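PDB 5OLT: cellulose biosynthesis protein BcsG from Salmonella typhimurium LT2, which is required for cellulose biosynthesis, this chain being its extramembrane, zinc-binding domain, a metalloenzyme of the alkaline phosphatase family. Local coordinates for residues Leu139-His149 with Arg209-Pro218. Sequence-based numbering, arbitrary orientation. Where two conformers were deposited one is given.
Sequences LGFTQHLMMDH and RSATFFNLLP
Asp148 OD1 receives two N-H groups where the strands end: Leu217 N reaches its syn lone pair at 2.9 Å, and His149 ND1 donates at 3.3 Å, with the carboxylate oxygen nearly in the plane of the imidazole. A short carboxylate suits this turn, since one oxygen can serve a backbone amide of 209-218 and help set the rotation of the imidazole. In Asp148, chi1 of 64° folds CG in between backbone N and carbonyl carbon, which brings the carboxylate against the Leu217 amide; Leu217 CD2 lies over one face of the His149 ring.

Behind this, strands 142-147 and 210-216 run parallel, their axes 4.6 Å apart, joined by backbone hydrogen bonds from Thr142 N to Arg209 O through Asp148 N to Asn215 O. The flexible thioether of Met146, bent at chi3 (80°) in the conformer given, lays CE 3.8 Å from the Phe214 ring centroid, offset toward the rim, with Leu216 CD1 on the opposite face. At the other end the Arg209 CD methylene sits over the centre of the Phe141 ring, while NH1 reaches Gly140 O through a water. Gly140, at positive phi, closes helix 132-138 in a Schellman motif.

Asn215 ND2 hydrogen-bonds to Glu266, a zinc ligand, so this asparagine belongs to the second shell of the metal site. Within the mixed central sheet, 142-147 is outermost and 210-216 lies between it and 60-66; helix 191-203 packs against Met146 and His144, helix 156-162 against Leu145 and Met147.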
ATOM      1  N   LEU A 139      17.296 -10.676  -6.050  1.00 17.39           N
ATOM      2  CA  LEU A 139      16.885 -11.537  -7.161  1.00 16.86           C
ATOM      3  C   LEU A 139      17.104 -10.892  -8.525  1.00 17.67           C
ATOM      4  O   LEU A 139      16.602 -11.420  -9.534  1.00 22.43           O
ATOM      5  CB  LEU A 139      15.415 -11.928  -6.998  1.00 17.36           C
ATOM      6  CG  LEU A 139      15.102 -12.847  -5.817  1.00 17.14           C
ATOM      7  CD1 LEU A 139      13.593 -12.897  -5.595  1.00 20.44           C
ATOM      8  CD2 LEU A 139      15.648 -14.251  -6.016  1.00 18.59           C
ATOM      9  N   GLY A 140      17.831  -9.770  -8.566  1.00 16.89           N
ATOM     10  CA  GLY A 140      18.242  -9.154  -9.828  1.00 18.12           C
ATOM     11  C   GLY A 140      17.339  -8.037 -10.323  1.00 16.01           C
ATOM     12  O   GLY A 140      17.486  -7.576 -11.472  1.00 19.21           O
ATOM     13  N   PHE A 141      16.406  -7.568  -9.482  1.00 14.88           N
ATOM     14  CA  PHE A 141      15.587  -6.425  -9.882  1.00 13.55           C
ATOM     15  C   PHE A 141      16.307  -5.115  -9.555  1.00 15.17           C
ATOM     16  O   PHE A 141      16.623  -4.847  -8.376  1.00 19.20           O
ATOM     17  CB  PHE A 141      14.232  -6.414  -9.160  1.00 13.35           C
ATOM     18  CG  PHE A 141      13.290  -7.517  -9.567  1.00 12.79           C
ATOM     19  CD1 PHE A 141      13.489  -8.842  -9.152  1.00 12.43           C
ATOM     20  CD2 PHE A 141      12.152  -7.222 -10.336  1.00 13.73           C
ATOM     21  CE1 PHE A 141      12.597  -9.849  -9.502  1.00 12.62           C
ATOM     22  CE2 PHE A 141      11.267  -8.241 -10.692  1.00 13.83           C
ATOM     23  CZ  PHE A 141      11.490  -9.557 -10.287  1.00 13.54           C
ATOM     24  N   THR A 142      16.523  -4.285 -10.566  1.00 13.82           N
ATOM     25  CA  THR A 142      17.089  -2.954 -10.403  0.70 14.27           C
ATOM     26  C   THR A 142      16.100  -2.128  -9.567  1.00 15.61           C
ATOM     27  O   THR A 142      14.905  -2.158  -9.845  1.00 17.61           O
ATOM     28  CB  THR A 142      17.279  -2.346 -11.800  0.70 16.51           C
ATOM     29  OG1 THR A 142      18.234  -3.148 -12.510  0.70 20.00           O
ATOM     30  CG2 THR A 142      17.824  -0.925 -11.752  0.70 16.68           C
ATOM     31  N   GLN A 143      16.585  -1.385  -8.590  1.00 13.48           N
ATOM     32  CA  GLN A 143      15.739  -0.593  -7.701  1.00 13.10           C
ATOM     33  C   GLN A 143      15.697   0.852  -8.145  1.00 14.90           C
ATOM     34  O   GLN A 143      16.711   1.440  -8.515  1.00 17.63           O
ATOM     35  CB  GLN A 143      16.326  -0.701  -6.285  1.00 17.11           C
ATOM     36  CG  GLN A 143      15.529  -0.051  -5.173  1.00 21.07           C
ATOM     37  CD  GLN A 143      16.249  -0.253  -3.846  1.00 22.84           C
ATOM     38  OE1 GLN A 143      16.985   0.635  -3.364  1.00 29.67           O
ATOM     39  NE2 GLN A 143      16.093  -1.435  -3.281  1.00 23.13           N
ATOM     40  N   HIS A 144      14.494   1.434  -8.157  0.80 13.99           N
ATOM     41  CA  HIS A 144      14.323   2.836  -8.528  0.80 12.43           C
ATOM     42  C   HIS A 144      13.429   3.506  -7.506  0.80 11.07           C
ATOM     43  O   HIS A 144      12.473   2.897  -7.003  0.80 12.11           O
ATOM     44  CB  HIS A 144      13.694   3.022  -9.925  0.80 14.12           C
ATOM     45  CG  HIS A 144      14.514   2.476 -11.058  0.80 17.19           C
ATOM     46  ND1 HIS A 144      15.688   3.060 -11.471  0.80 17.86           N
ATOM     47  CD2 HIS A 144      14.276   1.459 -11.924  0.80 19.97           C
ATOM     48  CE1 HIS A 144      16.168   2.399 -12.511  0.80 19.25           C
ATOM     49  NE2 HIS A 144      15.337   1.413 -12.798  0.80 20.92           N
ATOM     50  N   LEU A 145      13.731   4.766  -7.248  1.00 11.76           N
ATOM     51  CA  LEU A 145      12.911   5.619  -6.397  1.00 11.77           C
ATOM     52  C   LEU A 145      12.512   6.814  -7.235  1.00 12.43           C
ATOM     53  O   LEU A 145      13.358   7.482  -7.796  1.00 13.53           O
ATOM     54  CB  LEU A 145      13.756   6.056  -5.213  1.00 12.89           C
ATOM     55  CG  LEU A 145      13.123   7.075  -4.275  1.00 14.38           C
ATOM     56  CD1 LEU A 145      11.853   6.498  -3.632  1.00 15.63           C
ATOM     57  CD2 LEU A 145      14.155   7.484  -3.223  1.00 17.62           C
ATOM     58  N   MET A 146      11.208   7.086  -7.240  0.70 11.23           N
ATOM     59  CA  MET A 146      10.621   8.111  -8.049  0.70 11.43           C
ATOM     60  C   MET A 146       9.628   8.860  -7.196  0.70 10.86           C
ATOM     61  O   MET A 146       8.903   8.232  -6.389  0.70 11.24           O
ATOM     62  CB  MET A 146       9.893   7.402  -9.198  0.70 14.71           C
ATOM     63  CG  MET A 146       9.446   8.292 -10.311  0.70 16.63           C
ATOM     64  SD  MET A 146       9.219   7.288 -11.797  0.70 14.16           S
ATOM     65  CE  MET A 146       7.628   6.546 -11.548  0.70 13.00           C
ATOM     66  N   MET A 147       9.542  10.184  -7.379  0.70 10.20           N
ATOM     67  CA  MET A 147       8.498  10.952  -6.671  0.70 10.47           C
ATOM     68  C   MET A 147       7.982  12.042  -7.580  0.70  9.98           C
ATOM     69  O   MET A 147       8.686  12.469  -8.527  0.70 11.75           O
ATOM     70  CB  MET A 147       9.033  11.586  -5.371  0.70 11.29           C
ATOM     71  CG  MET A 147       9.531  10.570  -4.359  0.70 12.01           C
ATOM     72  SD  MET A 147       9.863  11.268  -2.738  0.70 13.21           S
ATOM     73  CE  MET A 147      10.514   9.795  -1.920  0.70 16.15           C
ATOM     74  N   ASP A 148       6.772  12.530  -7.296  1.00 10.26           N
ATOM     75  CA  ASP A 148       6.296  13.720  -7.996  1.00  9.82           C
ATOM     76  C   ASP A 148       6.555  14.984  -7.163  1.00 10.37           C
ATOM     77  O   ASP A 148       5.975  16.030  -7.412  1.00 10.92           O
ATOM     78  CB  ASP A 148       4.840  13.580  -8.442  1.00 10.01           C
ATOM     79  CG  ASP A 148       3.875  13.463  -7.299  1.00 10.62           C
ATOM     80  OD1 ASP A 148       4.250  13.685  -6.142  1.00 11.03           O
ATOM     81  OD2 ASP A 148       2.672  13.132  -7.579  1.00 11.87           O
ATOM     82  N   HIS A 149       7.467  14.878  -6.190  1.00 10.30           N
ATOM     83  CA  HIS A 149       7.800  15.994  -5.322  1.00 10.85           C
ATOM     84  C   HIS A 149       9.210  15.771  -4.803  1.00 11.85           C
ATOM     85  O   HIS A 149       9.811  14.730  -5.060  1.00 12.27           O
ATOM     86  CB  HIS A 149       6.771  16.078  -4.173  1.00 11.75           C
ATOM     87  CG  HIS A 149       6.787  14.900  -3.244  1.00 10.47           C
ATOM     88  ND1 HIS A 149       6.205  13.673  -3.503  1.00 12.26           N
ATOM     89  CD2 HIS A 149       7.358  14.794  -2.021  1.00 10.12           C
ATOM     90  CE1 HIS A 149       6.413  12.869  -2.464  1.00  9.86           C
ATOM     91  NE2 HIS A 149       7.105  13.535  -1.550  1.00 14.86           N
ATOM     92  N   ARG A 209      14.768  -6.563 -15.482  1.00 22.55           N
ATOM     93  CA  ARG A 209      13.809  -6.567 -14.394  1.00 17.59           C
ATOM     94  C   ARG A 209      14.111  -5.459 -13.428  1.00 16.00           C
ATOM     95  O   ARG A 209      15.263  -5.161 -13.117  1.00 17.40           O
ATOM     96  CB  ARG A 209      13.591  -7.931 -13.726  1.00 25.87           C
ATOM     97  CG  ARG A 209      14.803  -8.568 -13.182  1.00 26.41           C
ATOM     98  CD  ARG A 209      14.548  -9.928 -12.556  1.00 20.89           C
ATOM     99  NE  ARG A 209      13.952 -11.071 -13.272  1.00 19.35           N
ATOM    100  CZ  ARG A 209      14.579 -11.859 -14.152  1.00 19.26           C
ATOM    101  NH1 ARG A 209      15.802 -11.556 -14.558  1.00 21.09           N
ATOM    102  NH2 ARG A 209      13.971 -12.925 -14.657  1.00 18.55           N
ATOM    103  N   SER A 210      13.046  -4.812 -12.989  1.00 13.56           N
ATOM    104  CA  SER A 210      13.206  -3.632 -12.138  1.00 13.65           C
ATOM    105  C   SER A 210      12.037  -3.519 -11.195  1.00 12.39           C
ATOM    106  O   SER A 210      10.979  -4.056 -11.447  1.00 12.24           O
ATOM    107  CB  SER A 210      13.331  -2.354 -12.958  1.00 14.58           C
ATOM    108  OG  SER A 210      12.096  -1.998 -13.565  1.00 15.79           O
ATOM    109  N   ALA A 211      12.255  -2.780 -10.120  1.00 10.98           N
ATOM    110  CA  ALA A 211      11.227  -2.552  -9.100  1.00 10.07           C
ATOM    111  C   ALA A 211      11.344  -1.102  -8.705  1.00 10.10           C
ATOM    112  O   ALA A 211      12.398  -0.654  -8.273  1.00 11.39           O
ATOM    113  CB  ALA A 211      11.428  -3.463  -7.899  1.00 10.59           C
ATOM    114  N   THR A 212      10.245  -0.364  -8.847  1.00  9.37           N
ATOM    115  CA  THR A 212      10.209   1.065  -8.621  1.00  9.19           C
ATOM    116  C   THR A 212       9.207   1.400  -7.531  1.00  9.19           C
ATOM    117  O   THR A 212       8.061   0.936  -7.564  1.00  9.91           O
ATOM    118  CB  THR A 212       9.809   1.797  -9.930  1.00 10.02           C
ATOM    119  OG1 THR A 212      10.789   1.511 -10.906  1.00 10.88           O
ATOM    120  CG2 THR A 212       9.736   3.288  -9.737  1.00 10.56           C
ATOM    121  N   PHE A 213       9.653   2.237  -6.585  1.00  9.46           N
ATOM    122  CA  PHE A 213       8.800   2.853  -5.584  1.00  8.91           C
ATOM    123  C   PHE A 213       8.520   4.282  -6.000  1.00  9.21           C
ATOM    124  O   PHE A 213       9.458   5.090  -6.156  1.00 10.05           O
ATOM    125  CB  PHE A 213       9.497   2.819  -4.218  1.00 10.03           C
ATOM    126  CG  PHE A 213       8.669   3.386  -3.108  1.00 11.44           C
ATOM    127  CD1 PHE A 213       7.546   2.676  -2.664  1.00 15.12           C
ATOM    128  CD2 PHE A 213       8.984   4.600  -2.520  1.00 14.16           C
ATOM    129  CE1 PHE A 213       6.769   3.186  -1.618  1.00 17.19           C
ATOM    130  CE2 PHE A 213       8.185   5.142  -1.467  1.00 14.95           C
ATOM    131  CZ  PHE A 213       7.075   4.418  -1.048  1.00 14.84           C
ATOM    132  N   PHE A 214       7.238   4.595  -6.193  1.00  9.13           N
ATOM    133  CA  PHE A 214       6.832   5.912  -6.666  1.00  9.15           C
ATOM    134  C   PHE A 214       5.881   6.546  -5.648  1.00  8.88           C
ATOM    135  O   PHE A 214       4.820   5.971  -5.392  1.00  9.83           O
ATOM    136  CB  PHE A 214       6.142   5.740  -8.042  1.00  9.14           C
ATOM    137  CG  PHE A 214       5.555   7.001  -8.668  1.00  8.68           C
ATOM    138  CD1 PHE A 214       5.986   8.315  -8.347  1.00  9.04           C
ATOM    139  CD2 PHE A 214       4.529   6.863  -9.628  1.00  9.70           C
ATOM    140  CE1 PHE A 214       5.425   9.428  -8.957  1.00  9.54           C
ATOM    141  CE2 PHE A 214       3.984   7.993 -10.245  1.00  9.78           C
ATOM    142  CZ  PHE A 214       4.415   9.269  -9.912  1.00  9.32           C
ATOM    143  N   ASN A 215       6.266   7.691  -5.058  1.00  8.49           N
ATOM    144  CA  ASN A 215       5.412   8.354  -4.078  1.00  8.11           C
ATOM    145  C   ASN A 215       4.817   9.643  -4.657  1.00  8.32           C
ATOM    146  O   ASN A 215       5.520  10.432  -5.281  1.00  9.70           O
ATOM    147  CB  ASN A 215       6.179   8.643  -2.770  1.00  9.67           C
ATOM    148  CG  ASN A 215       5.282   9.241  -1.726  1.00  9.28           C
ATOM    149  OD1 ASN A 215       5.241  10.458  -1.562  1.00  9.88           O
ATOM    150  ND2 ASN A 215       4.555   8.386  -0.995  1.00  9.86           N
ATOM    151  N   LEU A 216       3.500   9.794  -4.484  1.00  9.73           N
ATOM    152  CA  LEU A 216       2.706  10.862  -5.101  1.00 10.17           C
ATOM    153  C   LEU A 216       1.996  11.716  -4.071  1.00  9.22           C
ATOM    154  O   LEU A 216       1.239  11.194  -3.261  1.00 10.64           O
ATOM    155  CB  LEU A 216       1.590  10.268  -6.015  1.00 11.06           C
ATOM    156  CG  LEU A 216       2.036   9.498  -7.224  1.00 11.06           C
ATOM    157  CD1 LEU A 216       2.502   8.114  -6.818  1.00 12.45           C
ATOM    158  CD2 LEU A 216       0.886   9.387  -8.215  1.00 12.22           C
ATOM    159  N   LEU A 217       2.175  13.024  -4.182  1.00  9.36           N
ATOM    160  CA  LEU A 217       1.637  14.000  -3.247  1.00 11.50           C
ATOM    161  C   LEU A 217       0.452  14.901  -3.712  1.00 10.31           C
ATOM    162  O   LEU A 217       0.046  15.770  -2.939  1.00 11.34           O
ATOM    163  CB  LEU A 217       2.834  14.952  -2.902  1.00 14.20           C
ATOM    164  CG  LEU A 217       2.815  15.638  -1.553  1.00 16.41           C
ATOM    165  CD1 LEU A 217       2.908  14.597  -0.436  1.00 21.34           C
ATOM    166  CD2 LEU A 217       3.963  16.638  -1.453  1.00 21.58           C
ATOM    167  N   PRO A 218      -0.127  14.718  -4.929  1.00  9.22           N
ATOM    168  CA  PRO A 218      -1.063  15.778  -5.346  1.00  9.68           C
ATOM    169  C   PRO A 218      -2.307  15.930  -4.474  1.00  9.64           C
ATOM    170  O   PRO A 218      -2.887  17.020  -4.446  1.00 10.09           O
ATOM    171  CB  PRO A 218      -1.441  15.369  -6.767  1.00 10.55           C
ATOM    172  CG  PRO A 218      -1.323  13.887  -6.761  1.00  9.83           C
ATOM    173  CD  PRO A 218      -0.079  13.630  -5.929  1.00  9.02           C
TER
HETATM  174  O   HOH W   1      17.904  -6.183 -13.968  1.00 32.05           O
HETATM  175  O   HOH W   2      17.754  -9.689 -13.678  1.00 33.67           O